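Local atomic coordinates of CyaB (Pseudomonas aeruginosa, PDB entry 3R5G), a protein that probably acts as an adenylate cyclase, making cyclic AMP from ATP, and is represented here by its class III catalytic domain. Residues Tyr132-Gly136 against Arg137-Leu141. Sequence-based numbering, arbitrary orientation.
Sequences YTIIG and REVNL
Gly136 and Val139 meet in a local strand-to-helix turn of the class III nucleotide cyclase domain, where strand 129-135 ends and helix 137-148 begins. Gly136 is the N-cap, with no side chain to do the capping; its phi of 139° is one that glycine tolerates and other residues rarely do. Its carbonyl starts the helix: Asn140 N donates to Gly136 O over 3.0 Å, the donor lying in the carbonyl plane, with an N-H...O angle of 159°, while Val139 N adds a weak, strongly bent bond to the same oxygen. From the first helical turn Val139 folds back over the strand end. With CG1 anti to the backbone N (chi1 -179°), Val139 CG2 lies beside that N and rests 3.5 Å from Ile135 C, the carbonyl carbon. The same methyl meets the end of Ile134, whose CD1 approaches to 3.9 Å, the two side chains crossing at a slant. Both are buried: Ile134 packs further on Leu10 and Val12 of strand 6-18 and on Met63 and Phe65 of strand 61-66, and Val139 on Phe14. The second subunit meets this turn too: its Leu32 packs on Ile135, whose side chain leaves the strand on the opposite side from Ile134, its Glu25 accepts from Arg137 N, placing a carboxylate that the positive end of the helix dipole would probably favour, and its Thr21 bonds Asn140 ND2. Asn140 thus serves both chains, for its OD1 turns back to the turn through a water. That water accepts from Gly136 N at 3.0 Å and donates to Asn140 OD1 at 2.8 Å.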
loop_
_atom_site.group_PDB
_atom_site.type_symbol
_atom_site.label_atom_id
_atom_site.label_comp_id
_atom_site.label_asym_id
_atom_site.label_seq_id
_atom_site.Cartn_x
_atom_site.Cartn_y
_atom_site.Cartn_z
ATOM N N TYR A 132 14.882 -2.655 -2.595
ATOM C CA TYR A 132 15.447 -1.365 -2.206
ATOM C C TYR A 132 14.302 -0.369 -2.145
ATOM O O TYR A 132 13.580 -0.216 -3.143
ATOM C CB TYR A 132 16.352 -0.922 -3.389
ATOM C CG TYR A 132 17.110 0.242 -3.058
ATOM C CD1 TYR A 132 18.280 0.158 -2.273
ATOM C CD2 TYR A 132 16.657 1.503 -3.439
ATOM C CE1 TYR A 132 19.003 1.267 -1.948
ATOM C CE2 TYR A 132 17.369 2.611 -3.154
ATOM C CZ TYR A 132 18.534 2.542 -2.391
ATOM O OH TYR A 132 19.314 3.591 -2.045
ATOM N N THR A 133 14.050 0.213 -0.967
ATOM C CA THR A 133 12.781 0.991 -0.780
ATOM C C THR A 133 12.953 1.898 0.420
ATOM O O THR A 133 14.052 2.055 0.939
ATOM C CB THR A 133 11.589 0.053 -0.699
ATOM O OG1 THR A 133 10.325 0.772 -0.566
ATOM C CG2 THR A 133 11.783 -0.934 0.465
ATOM N N ILE A 134 11.887 2.595 0.861
ATOM C CA ILE A 134 11.991 3.616 1.900
ATOM C C ILE A 134 10.854 3.401 2.870
ATOM O O ILE A 134 9.764 2.855 2.507
ATOM C CB ILE A 134 11.861 5.063 1.258
ATOM C CG1 ILE A 134 10.579 5.178 0.382
ATOM C CG2 ILE A 134 13.103 5.278 0.308
ATOM C CD1 ILE A 134 10.300 6.716 -0.103
ATOM N N ILE A 135 11.143 3.822 4.094
ATOM C CA ILE A 135 10.147 3.767 5.176
ATOM C C ILE A 135 10.278 4.999 6.080
ATOM O O ILE A 135 11.320 5.685 6.124
ATOM C CB ILE A 135 10.348 2.466 5.987
ATOM C CG1 ILE A 135 11.712 2.466 6.690
ATOM C CG2 ILE A 135 10.145 1.235 5.190
ATOM C CD1 ILE A 135 11.976 1.157 7.622
ATOM N N GLY A 136 9.236 5.288 6.885
ATOM C CA GLY A 136 9.318 6.346 7.846
ATOM C C GLY A 136 8.022 7.135 7.871
ATOM O O GLY A 136 7.136 6.987 6.951
ATOM N N ARG A 137 7.834 7.888 8.941
ATOM C CA ARG A 137 6.673 8.791 9.058
ATOM C C ARG A 137 6.437 9.691 7.850
ATOM O O ARG A 137 5.290 9.964 7.501
ATOM C CB ARG A 137 6.810 9.598 10.353
ATOM C CG ARG A 137 5.715 10.507 10.734
ATOM C CD ARG A 137 6.064 11.087 12.172
ATOM N NE ARG A 137 7.103 12.127 12.198
ATOM C CZ ARG A 137 7.024 13.255 12.935
ATOM N NH1 ARG A 137 5.942 13.511 13.686
ATOM N NH2 ARG A 137 8.015 14.155 12.913
ATOM N N GLU A 138 7.515 10.157 7.226
ATOM C CA GLU A 138 7.432 11.102 6.119
ATOM C C GLU A 138 6.987 10.382 4.866
ATOM O O GLU A 138 6.275 10.940 4.009
ATOM C CB GLU A 138 8.791 11.762 5.911
ATOM C CG GLU A 138 9.296 12.639 7.105
ATOM C CD GLU A 138 8.526 13.874 7.442
ATOM O OE1 GLU A 138 7.603 14.278 6.792
ATOM O OE2 GLU A 138 8.846 14.453 8.517
ATOM N N VAL A 139 7.298 9.084 4.759
ATOM C CA VAL A 139 6.736 8.305 3.705
ATOM C C VAL A 139 5.204 8.103 3.921
ATOM O O VAL A 139 4.390 8.250 2.996
ATOM C CB VAL A 139 7.402 6.898 3.599
ATOM C CG1 VAL A 139 6.814 6.103 2.475
ATOM C CG2 VAL A 139 8.896 6.990 3.528
ATOM N N ASN A 140 4.816 7.788 5.149
ATOM C CA ASN A 140 3.423 7.573 5.421
ATOM C C ASN A 140 2.652 8.885 5.226
ATOM O O ASN A 140 1.518 8.785 4.746
ATOM C CB ASN A 140 3.256 7.196 6.894
ATOM C CG ASN A 140 3.805 5.828 7.184
ATOM O OD1 ASN A 140 4.266 5.110 6.258
ATOM N ND2 ASN A 140 3.764 5.453 8.435
ATOM N N LEU A 141 3.279 10.022 5.480
ATOM C CA LEU A 141 2.531 11.349 5.323
ATOM C C LEU A 141 2.211 11.569 3.835
ATOM O O LEU A 141 1.148 11.959 3.464
ATOM C CB LEU A 141 3.252 12.496 5.976
ATOM C CG LEU A 141 2.565 13.871 5.758
ATOM C CD1 LEU A 141 1.146 13.864 6.356
ATOM C CD2 LEU A 141 3.437 14.932 6.374
HETATM O O HOH W 1 6.750 3.751 6.265
#